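Local coordinates for protein UDP-N-acetylglucosamine pyrophosphorylase (Entamoeba histolytica, PDB 3OC9) that probably catalyses the transfer of a uridylyl group from UTP to N-acetylglucosamine 1-phosphate, giving UDP-N-acetylglucosamine and diphosphate, at residues A[61-66]-A[376-381]; A[126-131]-A[162-167]; A[131-136]-A[306-311]; A[359-364]-A[384-389]. All blocks are in the same frame, centred on the assembly; numbering follows the deposited sequence. Where two conformers were deposited one is given.

How the contacts relate
The four contacts illustrate how a single chain is tied together in two separate regions. Contacts 1 and 4 form one cluster, their centres 15 Å apart, and meet directly where Cys377 and Ile379 of strand 377-379 pack against Ile359, Leu362 and Ser384. Contacts 2 and 3 form another, with centres 17 Å apart; they share Gly131 and follow strand 125-134 from the central mixed sheet out to a small two-stranded sheet. Contact 3 lies across the chain's centre from contacts 1 and 4, and contact 2 from contact 4; contacts 3 and 4 are 44 Å apart between centres. Along the sequence, both contacts 2 and 3 fall between the segments of contact 1. The bound 1,2-ethanediol, at Gln130 of contact 2, probably comes from the crystallisation liquor.

Contact 1: residues A[61-66]-A[376-381]; sequences PFEIPK and ICEISF
The carboxylate of Glu378 takes the backbone N-H groups of Glu63 and Ile64, and here the contact is tight. Its OE2 accepts from Glu63 N at 2.8 Å on the syn side, with a fairly straight N-H...O angle of 162°, while OE1 takes a weak bond from Ile64 N at 3.4 Å. Extension of the Glu378 chain beyond CG (chi2 -161°) carries the group across to the loop. Phe62 CB lies 3.4 Å from Glu378 OE2, and the Phe62 ring turns off toward Trp354. The outer side is looser. Glu63, bent at chi2, crosses Ile376 at about a right angle, its OE2 reaching Ile376 CD1 only at 4.0 Å. A water joins Ile64 O to Glu378 OE1, and Lys66 NZ turns to Glu74 and Gln405. Thus strand 377-379 holds the loop between strands 59-60 and 66-67. With Tyr355 OH also bonded to Glu378 OE2, these donors probably stabilise the anionic form of this buried carboxylate.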
loop_
_atom_site.group_PDB
_atom_site.type_symbol
_atom_site.label_atom_id
_atom_site.label_comp_id
_atom_site.label_asym_id
_atom_site.label_seq_id
_atom_site.Cartn_x
_atom_site.Cartn_y
_atom_site.Cartn_z
ATOM N N PRO A 61 4.579 -14.598 11.670
ATOM C CA PRO A 61 5.286 -15.757 12.258
ATOM C C PRO A 61 6.358 -16.403 11.360
ATOM O O PRO A 61 6.266 -17.597 11.054
ATOM C CB PRO A 61 4.142 -16.741 12.557
ATOM C CG PRO A 61 3.119 -16.447 11.459
ATOM C CD PRO A 61 3.213 -14.941 11.228
ATOM N N PHE A 62 7.378 -15.633 10.980
ATOM C CA PHE A 62 8.520 -16.144 10.232
ATOM C C PHE A 62 9.478 -16.872 11.200
ATOM O O PHE A 62 9.249 -16.868 12.428
ATOM C CB PHE A 62 9.277 -15.017 9.500
ATOM C CG PHE A 62 8.444 -14.231 8.495
ATOM C CD1 PHE A 62 7.473 -14.850 7.719
ATOM C CD2 PHE A 62 8.678 -12.863 8.314
ATOM C CE1 PHE A 62 6.725 -14.112 6.771
ATOM C CE2 PHE A 62 7.930 -12.113 7.372
ATOM C CZ PHE A 62 6.954 -12.756 6.606
ATOM N N GLU A 63 10.542 -17.473 10.670
ATOM C CA GLU A 63 11.583 -18.078 11.535
ATOM C C GLU A 63 12.219 -17.018 12.448
ATOM O O GLU A 63 12.581 -17.311 13.598
ATOM C CB GLU A 63 12.645 -18.830 10.719
ATOM C CG GLU A 63 12.116 -20.083 9.960
ATOM C CD GLU A 63 11.566 -21.165 10.880
ATOM O OE1 GLU A 63 12.204 -21.454 11.912
ATOM O OE2 GLU A 63 10.491 -21.724 10.573
ATOM N N ILE A 64 12.359 -15.805 11.913
ATOM C CA ILE A 64 12.745 -14.619 12.695
ATOM C C ILE A 64 11.542 -13.655 12.684
ATOM O O ILE A 64 11.299 -12.958 11.687
ATOM C CB ILE A 64 14.018 -13.920 12.119
ATOM C CG1 ILE A 64 15.180 -14.908 11.962
ATOM C CG2 ILE A 64 14.430 -12.716 12.974
ATOM C CD1 ILE A 64 15.606 -15.606 13.256
ATOM N N PRO A 65 10.761 -13.617 13.785
ATOM C CA PRO A 65 9.487 -12.874 13.739
ATOM C C PRO A 65 9.635 -11.349 13.771
ATOM O O PRO A 65 10.328 -10.815 14.652
ATOM C CB PRO A 65 8.743 -13.352 14.995
ATOM C CG PRO A 65 9.651 -14.372 15.665
ATOM C CD PRO A 65 11.026 -14.154 15.135
ATOM N N LYS A 66 8.964 -10.672 12.835
ATOM C CA LYS A 66 8.949 -9.197 12.749
ATOM C C LYS A 66 7.552 -8.632 12.451
ATOM O O LYS A 66 6.760 -9.269 11.759
ATOM C CB LYS A 66 9.948 -8.712 11.690
ATOM C CG LYS A 66 11.406 -9.095 11.971
ATOM C CD LYS A 66 12.345 -8.609 10.873
ATOM C CE LYS A 66 13.778 -9.070 11.134
ATOM N NZ LYS A 66 14.695 -8.811 9.971
ATOM N N ILE A 376 12.422 -23.221 3.161
ATOM C CA ILE A 376 12.728 -21.956 3.888
ATOM C C ILE A 376 13.882 -21.139 3.274
ATOM O O ILE A 376 15.001 -21.631 3.147
ATOM C CB ILE A 376 13.009 -22.228 5.393
ATOM C CG1 ILE A 376 11.819 -22.967 6.016
ATOM C CG2 ILE A 376 13.323 -20.913 6.168
ATOM C CD1 ILE A 376 12.081 -23.522 7.384
ATOM N N CYS A 377 13.588 -19.890 2.888
ATOM C CA CYS A 377 14.603 -18.957 2.378
ATOM C C CYS A 377 14.198 -17.545 2.838
ATOM O O CYS A 377 13.314 -16.949 2.225
ATOM C CB CYS A 377 14.675 -19.033 0.848
ATOM S SG CYS A 377 16.018 -18.117 -0.008
ATOM N N GLU A 378 14.807 -17.062 3.925
ATOM C CA GLU A 378 14.489 -15.745 4.527
ATOM C C GLU A 378 15.650 -14.767 4.380
ATOM O O GLU A 378 16.739 -14.980 4.944
ATOM C CB GLU A 378 14.118 -15.860 6.017
ATOM C CG GLU A 378 12.968 -16.814 6.313
ATOM C CD GLU A 378 12.300 -16.601 7.677
ATOM O OE1 GLU A 378 12.741 -15.747 8.494
ATOM O OE2 GLU A 378 11.290 -17.287 7.931
ATOM N N ILE A 379 15.401 -13.686 3.640
ATOM C CA ILE A 379 16.396 -12.649 3.369
ATOM C C ILE A 379 15.896 -11.308 3.926
ATOM O O ILE A 379 14.882 -10.782 3.450
ATOM C CB ILE A 379 16.676 -12.521 1.841
ATOM C CG1 ILE A 379 17.186 -13.870 1.265
ATOM C CG2 ILE A 379 17.635 -11.330 1.578
ATOM C CD1 ILE A 379 17.528 -13.861 -0.246
ATOM N N SER A 380 16.602 -10.763 4.923
ATOM C CA SER A 380 16.160 -9.528 5.604
ATOM C C SER A 380 15.968 -8.359 4.633
ATOM O O SER A 380 16.800 -8.147 3.747
ATOM C CB SER A 380 17.142 -9.119 6.697
ATOM O OG SER A 380 16.704 -7.912 7.322
ATOM N N PHE A 381 14.865 -7.616 4.800
ATOM C CA PHE A 381 14.621 -6.384 4.017
ATOM C C PHE A 381 15.738 -5.342 4.267
ATOM O O PHE A 381 15.915 -4.405 3.471
ATOM C CB PHE A 381 13.247 -5.761 4.374
ATOM C CG PHE A 381 12.038 -6.374 3.660
ATOM C CD1 PHE A 381 12.083 -7.629 3.049
ATOM C CD2 PHE A 381 10.822 -5.685 3.660
ATOM C CE1 PHE A 381 10.937 -8.175 2.432
ATOM C CE2 PHE A 381 9.681 -6.218 3.054
ATOM C CZ PHE A 381 9.744 -7.466 2.430
HETATM O O HOH W 1 12.090 -12.763 9.136
HETATM O O HOH W 2 13.052 -8.015 7.142
#

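Contact 2: residues A[126-131]-A[162-167]; sequences HCFPQG and KALKDN. With EDO (1,2-ethanediol), chain C.
One side-chain amide nitrogen does two jobs here: Asn167 ND2, just past the end of helix 160-166, donates both back to its own helix and across to the strand. The inward bond, to Ala163 O at 2.9 Å, is nearly straight (165°) and lies close to the amide plane. The outward one, to Pro129 O at 3.2 Å, is more bent (139°), with its acceptor tilted out of that plane. The two bonds from ND2 limit how far the amide can turn. Ala163 O also accepts from Asn167 N, the two donors arriving from opposite faces of the carbonyl plane. Asn167 OD1 rests against Pro129 CD at 3.5 Å. Next to this polar seam is an apolar patch made by Phe128. Its CG lies between the backbone N and the carbonyl carbon (chi1 68°), presenting the ring edge to the helix: Ala163 CB sits in the ring plane, 3.9 Å from CE2, and Leu164 CD2 comes obliquely to CZ at 3.7 Å. Ile169 of the following helix and Phe97 and Met99 of strand 95-100 also touch this ring. Beyond the apolar patch, Gln130 OE1 accepts from O1 of 1,2-ethanediol, and its NE2 bonds Asn155. This end of helix 160-166 crosses the strand steeply, and a helix set against the mixed sheet is consistent with the alpha/beta layering of the GT-A-like nucleotidyltransferase fold.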
loop_
_atom_site.group_PDB
_atom_site.type_symbol
_atom_site.label_atom_id
_atom_site.label_comp_id
_atom_site.label_asym_id
_atom_site.label_seq_id
_atom_site.Cartn_x
_atom_site.Cartn_y
_atom_site.Cartn_z
ATOM N N HIS A 126 6.167 10.657 11.018
ATOM C CA HIS A 126 5.128 11.685 11.280
ATOM C C HIS A 126 3.690 11.126 11.276
ATOM O O HIS A 126 3.070 11.004 10.198
ATOM C CB HIS A 126 5.226 12.839 10.251
ATOM C CG HIS A 126 6.624 13.325 9.997
ATOM N ND1 HIS A 126 7.202 14.347 10.728
ATOM C CD2 HIS A 126 7.552 12.946 9.079
ATOM C CE1 HIS A 126 8.430 14.562 10.285
ATOM N NE2 HIS A 126 8.668 13.729 9.280
ATOM N N CYS A 127 3.148 10.840 12.465
ATOM C CA CYS A 127 1.745 10.381 12.589
ATOM C C CYS A 127 0.785 11.582 12.555
ATOM O O CYS A 127 1.031 12.605 13.237
ATOM C CB CYS A 127 1.540 9.561 13.892
ATOM S SG CYS A 127 2.424 7.970 14.011
ATOM N N PHE A 128 -0.275 11.489 11.743
ATOM C CA PHE A 128 -1.313 12.567 11.629
ATOM C C PHE A 128 -2.765 12.036 11.598
ATOM O O PHE A 128 -3.020 10.974 11.038
ATOM C CB PHE A 128 -1.045 13.475 10.412
ATOM C CG PHE A 128 -1.229 12.793 9.064
ATOM C CD1 PHE A 128 -0.247 11.903 8.550
ATOM C CD2 PHE A 128 -2.367 13.048 8.292
ATOM C CE1 PHE A 128 -0.429 11.270 7.297
ATOM C CE2 PHE A 128 -2.556 12.431 7.042
ATOM C CZ PHE A 128 -1.581 11.538 6.537
ATOM N N PRO A 129 -3.735 12.782 12.196
ATOM C CA PRO A 129 -5.108 12.231 12.222
ATOM C C PRO A 129 -6.005 12.648 11.043
ATOM O O PRO A 129 -5.896 13.777 10.554
ATOM C CB PRO A 129 -5.676 12.774 13.549
ATOM C CG PRO A 129 -4.955 14.112 13.738
ATOM C CD PRO A 129 -3.561 13.897 13.155
ATOM N N GLN A 130 -6.871 11.733 10.600
ATOM C CA GLN A 130 -7.980 12.051 9.661
ATOM C C GLN A 130 -9.287 12.263 10.449
ATOM O O GLN A 130 -9.372 11.902 11.638
ATOM C CB GLN A 130 -8.153 10.946 8.588
ATOM C CG GLN A 130 -8.659 9.588 9.152
ATOM C CD GLN A 130 -8.822 8.464 8.112
ATOM O OE1 GLN A 130 -8.245 7.368 8.264
ATOM N NE2 GLN A 130 -9.636 8.706 7.085
ATOM N N GLY A 131 -10.293 12.848 9.800
ATOM C CA GLY A 131 -11.623 13.046 10.416
ATOM C C GLY A 131 -12.376 11.749 10.702
ATOM O O GLY A 131 -12.139 10.734 10.048
ATOM N N LYS A 162 -7.446 16.091 2.171
ATOM C CA LYS A 162 -7.753 17.203 3.093
ATOM C C LYS A 162 -6.908 17.131 4.380
ATOM O O LYS A 162 -6.419 18.161 4.886
ATOM C CB LYS A 162 -9.258 17.237 3.414
ATOM C CG LYS A 162 -9.706 18.408 4.312
ATOM C CD LYS A 162 -9.457 19.758 3.665
ATOM C CE LYS A 162 -10.150 20.871 4.445
ATOM N NZ LYS A 162 -9.554 22.214 4.188
ATOM N N ALA A 163 -6.712 15.915 4.899
ATOM C CA ALA A 163 -5.883 15.709 6.106
ATOM C C ALA A 163 -4.417 16.136 5.947
ATOM O O ALA A 163 -3.824 16.687 6.897
ATOM C CB ALA A 163 -5.971 14.249 6.600
ATOM N N LEU A 164 -3.826 15.893 4.771
ATOM C CA LEU A 164 -2.459 16.381 4.488
ATOM C C LEU A 164 -2.373 17.929 4.552
ATOM O O LEU A 164 -1.418 18.479 5.123
ATOM C CB LEU A 164 -1.926 15.868 3.127
ATOM C CG LEU A 164 -1.676 14.361 2.949
ATOM C CD1 LEU A 164 -1.372 14.071 1.474
ATOM C CD2 LEU A 164 -0.516 13.805 3.822
ATOM N N LYS A 165 -3.355 18.616 3.975
ATOM C CA LYS A 165 -3.383 20.093 4.022
ATOM C C LYS A 165 -3.575 20.629 5.457
ATOM O O LYS A 165 -2.793 21.486 5.925
ATOM C CB LYS A 165 -4.452 20.667 3.074
ATOM C CG LYS A 165 -4.463 22.213 3.055
ATOM C CD LYS A 165 -5.567 22.792 2.160
ATOM C CE LYS A 165 -5.728 24.300 2.424
ATOM N NZ LYS A 165 -7.042 24.813 1.932
ATOM N N ASP A 166 -4.596 20.110 6.147
ATOM C CA ASP A 166 -5.004 20.584 7.486
ATOM C C ASP A 166 -3.942 20.392 8.581
ATOM O O ASP A 166 -3.865 21.196 9.518
ATOM C CB ASP A 166 -6.318 19.900 7.913
ATOM C CG ASP A 166 -7.542 20.402 7.144
ATOM O OD1 ASP A 166 -7.452 21.397 6.392
ATOM O OD2 ASP A 166 -8.615 19.769 7.293
ATOM N N ASN A 167 -3.114 19.349 8.447
ATOM C CA ASN A 167 -2.041 19.042 9.413
ATOM C C ASN A 167 -0.665 19.673 9.075
ATOM O O ASN A 167 0.353 19.369 9.727
ATOM C CB ASN A 167 -1.919 17.516 9.588
ATOM C CG ASN A 167 -3.055 16.922 10.418
ATOM O OD1 ASN A 167 -3.039 17.003 11.657
ATOM N ND2 ASN A 167 -4.056 16.330 9.744
HETATM C C1 EDO C . -10.874 5.127 6.530
HETATM O O1 EDO C . -9.498 5.417 6.220
HETATM C C2 EDO C . -11.153 3.625 6.652
HETATM O O2 EDO C . -11.391 3.044 5.357
#

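Contact 3: residues A[131-136]-A[306-311]; sequences GMLPVV and IKKEIF. Unlike the reference sequence in segment 306-311: Ile310 (reference Met).
In Val136, CG1 stands anti to the carbonyl carbon (chi1 -59°), leaving CG2 between the backbone N and that carbon and bringing it to 4.1 Å from Ile306 CB. Val135 adopts the other arrangement, with CG1 anti to the backbone N (chi1 -178°), and lays that methyl 3.8 Å from Ile306 O. Between these methyls runs a single antiparallel bridge: Ile306 N donates to Val136 O at 3.0 Å, and Val136 N returns a longer bond of 3.3 Å to Ile306 O. The hydrogen-bonded pair joins the chain just after strand 125-134 to strand 305-309, which itself pairs with strand 282-286 in a small antiparallel sheet beside the main mixed one. Away from the bridge the chains diverge. A water enters there, accepting from Lys308 N and lying within bonding distance of Pro134 O and Ile306 O. Farther along, Leu133 CD1 leans on Lys308 O at 3.7 Å and meets CD of the Lys308 side chain, which crosses it obliquely and bends at chi3. Lys307 turns its NZ to Glu309 OE2 in a salt bridge 3.1 Å long.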
loop_
_atom_site.group_PDB
_atom_site.type_symbol
_atom_site.label_atom_id
_atom_site.label_comp_id
_atom_site.label_asym_id
_atom_site.label_seq_id
_atom_site.Cartn_x
_atom_site.Cartn_y
_atom_site.Cartn_z
ATOM N N GLY A 131 -10.293 12.848 9.800
ATOM C CA GLY A 131 -11.623 13.046 10.416
ATOM C C GLY A 131 -12.376 11.749 10.702
ATOM O O GLY A 131 -12.139 10.734 10.048
ATOM N N MET A 132 -13.268 11.789 11.696
ATOM C CA MET A 132 -14.173 10.675 12.039
ATOM C C MET A 132 -15.630 11.157 12.046
ATOM O O MET A 132 -15.876 12.359 12.212
ATOM C CB MET A 132 -13.811 10.085 13.409
ATOM C CG MET A 132 -12.379 9.496 13.495
ATOM S SD MET A 132 -12.044 8.715 15.093
ATOM C CE MET A 132 -12.661 7.055 14.812
ATOM N N LEU A 133 -16.579 10.226 11.872
ATOM C CA LEU A 133 -18.038 10.500 11.948
ATOM C C LEU A 133 -18.776 9.418 12.765
ATOM O O LEU A 133 -18.363 8.258 12.768
ATOM C CB LEU A 133 -18.644 10.551 10.528
ATOM C CG LEU A 133 -18.232 11.665 9.547
ATOM C CD1 LEU A 133 -18.662 11.324 8.118
ATOM C CD2 LEU A 133 -18.830 13.031 9.975
ATOM N N PRO A 134 -19.887 9.780 13.451
ATOM C CA PRO A 134 -20.695 8.740 14.134
ATOM C C PRO A 134 -21.372 7.733 13.181
ATOM O O PRO A 134 -21.829 8.103 12.090
ATOM C CB PRO A 134 -21.764 9.548 14.898
ATOM C CG PRO A 134 -21.299 10.967 14.882
ATOM C CD PRO A 134 -20.434 11.133 13.661
ATOM N N VAL A 135 -21.409 6.463 13.586
ATOM C CA VAL A 135 -22.089 5.396 12.839
ATOM C C VAL A 135 -23.602 5.493 13.132
ATOM O O VAL A 135 -23.976 5.725 14.277
ATOM C CB VAL A 135 -21.517 3.994 13.255
ATOM C CG1 VAL A 135 -22.170 2.858 12.464
ATOM C CG2 VAL A 135 -19.960 3.963 13.115
ATOM N N VAL A 136 -24.466 5.330 12.119
ATOM C CA VAL A 136 -25.924 5.524 12.289
ATOM C C VAL A 136 -26.781 4.296 11.905
ATOM O O VAL A 136 -26.295 3.395 11.214
ATOM C CB VAL A 136 -26.466 6.797 11.534
ATOM C CG1 VAL A 136 -25.769 8.065 12.011
ATOM C CG2 VAL A 136 -26.335 6.649 9.987
ATOM N N ILE A 306 -24.450 2.072 9.311
ATOM C CA ILE A 306 -24.074 2.802 8.081
ATOM C C ILE A 306 -22.915 3.774 8.358
ATOM O O ILE A 306 -23.028 4.620 9.254
ATOM C CB ILE A 306 -25.314 3.549 7.478
ATOM C CG1 ILE A 306 -26.302 2.545 6.880
ATOM C CG2 ILE A 306 -24.891 4.639 6.440
ATOM C CD1 ILE A 306 -27.609 3.159 6.395
ATOM N N LYS A 307 -21.811 3.633 7.602
ATOM C CA LYS A 307 -20.669 4.571 7.615
ATOM C C LYS A 307 -20.636 5.404 6.317
ATOM O O LYS A 307 -20.494 4.835 5.251
ATOM C CB LYS A 307 -19.320 3.811 7.714
ATOM C CG LYS A 307 -19.079 2.988 8.987
ATOM C CD LYS A 307 -17.779 2.151 8.856
ATOM C CE LYS A 307 -17.942 1.073 7.789
ATOM N NZ LYS A 307 -16.618 0.621 7.274
ATOM N N LYS A 308 -20.770 6.732 6.411
ATOM C CA LYS A 308 -20.620 7.648 5.255
ATOM C C LYS A 308 -19.129 7.867 4.927
ATOM O O LYS A 308 -18.404 8.451 5.743
ATOM C CB LYS A 308 -21.310 8.998 5.574
ATOM C CG LYS A 308 -21.195 10.055 4.486
ATOM C CD LYS A 308 -21.405 11.489 5.026
ATOM C CE LYS A 308 -22.821 11.724 5.503
ATOM N NZ LYS A 308 -23.035 13.157 5.924
ATOM N N GLU A 309 -18.680 7.417 3.742
ATOM C CA GLU A 309 -17.246 7.442 3.371
ATOM C C GLU A 309 -16.927 8.139 2.035
ATOM O O GLU A 309 -17.788 8.232 1.144
ATOM C CB GLU A 309 -16.657 6.010 3.327
ATOM C CG GLU A 309 -16.649 5.257 4.670
ATOM C CD GLU A 309 -16.008 3.863 4.599
ATOM O OE1 GLU A 309 -15.611 3.422 3.499
ATOM O OE2 GLU A 309 -15.918 3.193 5.659
ATOM N N ILE A 310 -15.680 8.611 1.908
ATOM C CA ILE A 310 -15.148 9.107 0.615
ATOM C C ILE A 310 -13.936 8.229 0.230
ATOM O O ILE A 310 -13.219 7.721 1.119
ATOM C CB ILE A 310 -14.786 10.640 0.650
ATOM C CG1 ILE A 310 -13.955 10.984 1.898
ATOM C CG2 ILE A 310 -16.080 11.546 0.574
ATOM C CD1 ILE A 310 -13.405 12.436 1.975
ATOM N N PHE A 311 -13.719 8.031 -1.084
ATOM C CA PHE A 311 -12.739 7.039 -1.629
ATOM C C PHE A 311 -11.585 7.751 -2.388
ATOM O O PHE A 311 -11.842 8.625 -3.220
ATOM C CB PHE A 311 -13.441 6.071 -2.622
ATOM C CG PHE A 311 -14.428 5.085 -1.994
ATOM C CD1 PHE A 311 -14.511 4.891 -0.607
ATOM C CD2 PHE A 311 -15.234 4.304 -2.824
ATOM C CE1 PHE A 311 -15.413 3.958 -0.056
ATOM C CE2 PHE A 311 -16.128 3.364 -2.283
ATOM C CZ PHE A 311 -16.209 3.196 -0.897
HETATM O O HOH W 3 -21.766 7.639 9.091
#

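Contact 4: residues A[359-364]-A[384-389]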
loop_
_atom_site.group_PDB
_atom_site.type_symbol
_atom_site.label_atom_id
_atom_site.label_comp_id
_atom_site.label_asym_id
_atom_site.label_seq_id
_atom_site.Cartn_x
_atom_site.Cartn_y
_atom_site.Cartn_z
ATOM N N ILE A 359 14.283 -17.197 -3.424
ATOM C CA ILE A 359 14.975 -18.212 -4.263
ATOM C C ILE A 359 15.291 -17.679 -5.677
ATOM O O ILE A 359 16.429 -17.816 -6.170
ATOM C CB ILE A 359 14.155 -19.522 -4.342
ATOM C CG1 ILE A 359 14.056 -20.159 -2.954
ATOM C CG2 ILE A 359 14.764 -20.499 -5.367
ATOM C CD1 ILE A 359 13.050 -21.300 -2.870
ATOM N N TYR A 360 14.292 -17.061 -6.312
ATOM C CA TYR A 360 14.465 -16.377 -7.600
ATOM C C TYR A 360 15.611 -15.344 -7.580
ATOM O O TYR A 360 16.437 -15.318 -8.507
ATOM C CB TYR A 360 13.120 -15.763 -8.076
ATOM C CG TYR A 360 13.214 -14.795 -9.272
ATOM C CD1 TYR A 360 13.186 -15.272 -10.587
ATOM C CD2 TYR A 360 13.317 -13.410 -9.075
ATOM C CE1 TYR A 360 13.263 -14.395 -11.677
ATOM C CE2 TYR A 360 13.405 -12.523 -10.163
ATOM C CZ TYR A 360 13.376 -13.022 -11.456
ATOM O OH TYR A 360 13.461 -12.163 -12.544
ATOM N N TYR A 361 15.671 -14.500 -6.541
ATOM C CA TYR A 361 16.720 -13.469 -6.443
ATOM C C TYR A 361 18.135 -14.104 -6.292
ATOM O O TYR A 361 19.114 -13.651 -6.923
ATOM C CB TYR A 361 16.422 -12.477 -5.301
ATOM C CG TYR A 361 15.361 -11.398 -5.625
ATOM C CD1 TYR A 361 15.201 -10.898 -6.934
ATOM C CD2 TYR A 361 14.562 -10.853 -4.602
ATOM C CE1 TYR A 361 14.232 -9.879 -7.224
ATOM C CE2 TYR A 361 13.594 -9.841 -4.884
ATOM C CZ TYR A 361 13.447 -9.366 -6.194
ATOM O OH TYR A 361 12.496 -8.376 -6.484
ATOM N N LEU A 362 18.236 -15.154 -5.481
ATOM C CA LEU A 362 19.506 -15.890 -5.350
ATOM C C LEU A 362 20.018 -16.449 -6.693
ATOM O O LEU A 362 21.210 -16.339 -6.990
ATOM C CB LEU A 362 19.406 -17.006 -4.297
ATOM C CG LEU A 362 19.498 -16.605 -2.820
ATOM C CD1 LEU A 362 19.045 -17.754 -1.883
ATOM C CD2 LEU A 362 20.899 -16.094 -2.409
ATOM N N LYS A 363 19.119 -17.015 -7.495
ATOM C CA LYS A 363 19.467 -17.549 -8.827
ATOM C C LYS A 363 19.841 -16.448 -9.835
ATOM O O LYS A 363 20.721 -16.642 -10.684
ATOM C CB LYS A 363 18.336 -18.425 -9.380
ATOM C CG LYS A 363 18.090 -19.717 -8.574
ATOM C CD LYS A 363 16.871 -20.479 -9.101
ATOM C CE LYS A 363 16.549 -21.667 -8.198
ATOM N NZ LYS A 363 15.292 -22.380 -8.584
ATOM N N LYS A 364 19.179 -15.295 -9.739
ATOM C CA LYS A 364 19.477 -14.164 -10.613
ATOM C C LYS A 364 20.881 -13.593 -10.304
ATOM O O LYS A 364 21.537 -13.006 -11.187
ATOM C CB LYS A 364 18.371 -13.100 -10.491
ATOM C CG LYS A 364 18.362 -12.029 -11.577
ATOM C CD LYS A 364 17.108 -11.136 -11.480
ATOM C CE LYS A 364 17.109 -10.046 -12.549
ATOM N NZ LYS A 364 15.734 -9.499 -12.746
ATOM N N SER A 384 18.904 -6.686 1.323
ATOM C CA SER A 384 18.779 -6.656 -0.149
ATOM C C SER A 384 17.386 -6.089 -0.517
ATOM O O SER A 384 16.395 -6.413 0.136
ATOM C CB SER A 384 19.002 -8.067 -0.760
ATOM O OG SER A 384 19.264 -8.033 -2.165
ATOM N N PHE A 385 17.343 -5.230 -1.539
ATOM C CA PHE A 385 16.086 -4.666 -2.071
ATOM C C PHE A 385 15.513 -5.578 -3.173
ATOM O O PHE A 385 14.376 -6.074 -3.057
ATOM C CB PHE A 385 16.339 -3.221 -2.557
ATOM C CG PHE A 385 15.163 -2.574 -3.295
ATOM C CD1 PHE A 385 13.960 -2.312 -2.636
ATOM C CD2 PHE A 385 15.275 -2.231 -4.643
ATOM C CE1 PHE A 385 12.871 -1.702 -3.321
ATOM C CE2 PHE A 385 14.194 -1.622 -5.332
ATOM C CZ PHE A 385 12.989 -1.374 -4.663
ATOM N N GLU A 386 16.283 -5.767 -4.247
ATOM C CA GLU A 386 16.001 -6.785 -5.275
ATOM C C GLU A 386 17.102 -7.857 -5.073
ATOM O O GLU A 386 17.203 -8.394 -3.954
ATOM C CB GLU A 386 15.942 -6.169 -6.689
ATOM C CG GLU A 386 14.754 -5.150 -6.832
ATOM C CD GLU A 386 14.866 -4.124 -7.966
ATOM O OE1 GLU A 386 15.988 -3.821 -8.444
ATOM O OE2 GLU A 386 13.798 -3.586 -8.370
ATOM N N GLU A 387 17.932 -8.135 -6.081
ATOM C CA GLU A 387 19.047 -9.123 -5.911
ATOM C C GLU A 387 20.440 -8.510 -5.635
ATOM O O GLU A 387 21.455 -9.246 -5.474
ATOM C CB GLU A 387 19.086 -10.106 -7.114
ATOM C CG GLU A 387 19.822 -9.624 -8.380
ATOM C CD GLU A 387 19.027 -8.658 -9.269
ATOM O OE1 GLU A 387 18.029 -8.039 -8.818
ATOM O OE2 GLU A 387 19.415 -8.521 -10.452
ATOM N N GLU A 388 20.503 -7.184 -5.552
ATOM C CA GLU A 388 21.801 -6.469 -5.533
ATOM C C GLU A 388 22.670 -6.686 -4.280
ATOM O O GLU A 388 23.895 -6.451 -4.322
ATOM C CB GLU A 388 21.611 -4.964 -5.849
ATOM C CG GLU A 388 21.256 -4.050 -4.653
ATOM C CD GLU A 388 19.907 -4.383 -4.004
ATOM O OE1 GLU A 388 18.941 -4.692 -4.742
ATOM O OE2 GLU A 388 19.831 -4.345 -2.751
ATOM N N GLY A 389 22.069 -7.145 -3.179
ATOM C CA GLY A 389 22.835 -7.409 -1.948
ATOM C C GLY A 389 23.395 -8.822 -1.842
ATOM O O GLY A 389 23.975 -9.192 -0.810
HETATM O O HOH W 4 11.839 -6.665 -4.347
HETATM O O HOH W 5 15.474 -7.716 -10.247
HETATM O O HOH W 6 21.993 -9.548 -11.319
#
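Tyr361 lays one face of its ring against the backbone of Glu386 and Glu387. With CG beside the backbone N and anti to the carbonyl carbon (chi1 -78°), the ring leaves helix 347-364 toward the loop, where Glu386 C stands 3.8 Å above its centre and Glu387 N is offset toward the rim, so a peptide group rather than another ring supplies the stacking surface. Glu386 CA approaches Tyr361 CZ at 3.7 Å. The phenolic OH shares a water with Phe385 O, to which the water donates. The Glu386 side chain, extended beyond CG, runs on to a salt bridge with Lys192. Glu387 is folded instead: CG sits between the backbone N and the carbonyl carbon (chi1 83°), and a second bend at chi2 (-79°) brings its carboxylate beside Lys364 while CB touches Tyr361 O at 3.6 Å. The extended Lys364 passes obliquely by Glu387 OE2 with its CG, CD and CE, CE at 3.5 Å. Within the loop, both oxygens of Glu388 use their syn lone pairs, OE2 for Phe385 N and OE1 for Glu386 N, fixing the preceding peptides; Ser384 OG donates to Glu386 O of the peptide over the ring. Lys364 NZ remains 4.4 Å from Glu387 OE2, a water bridging NZ to OE1. The attraction of these charges is thus probably partly screened, leaving the join of helix and loop to depend largely on ring-to-peptide packing.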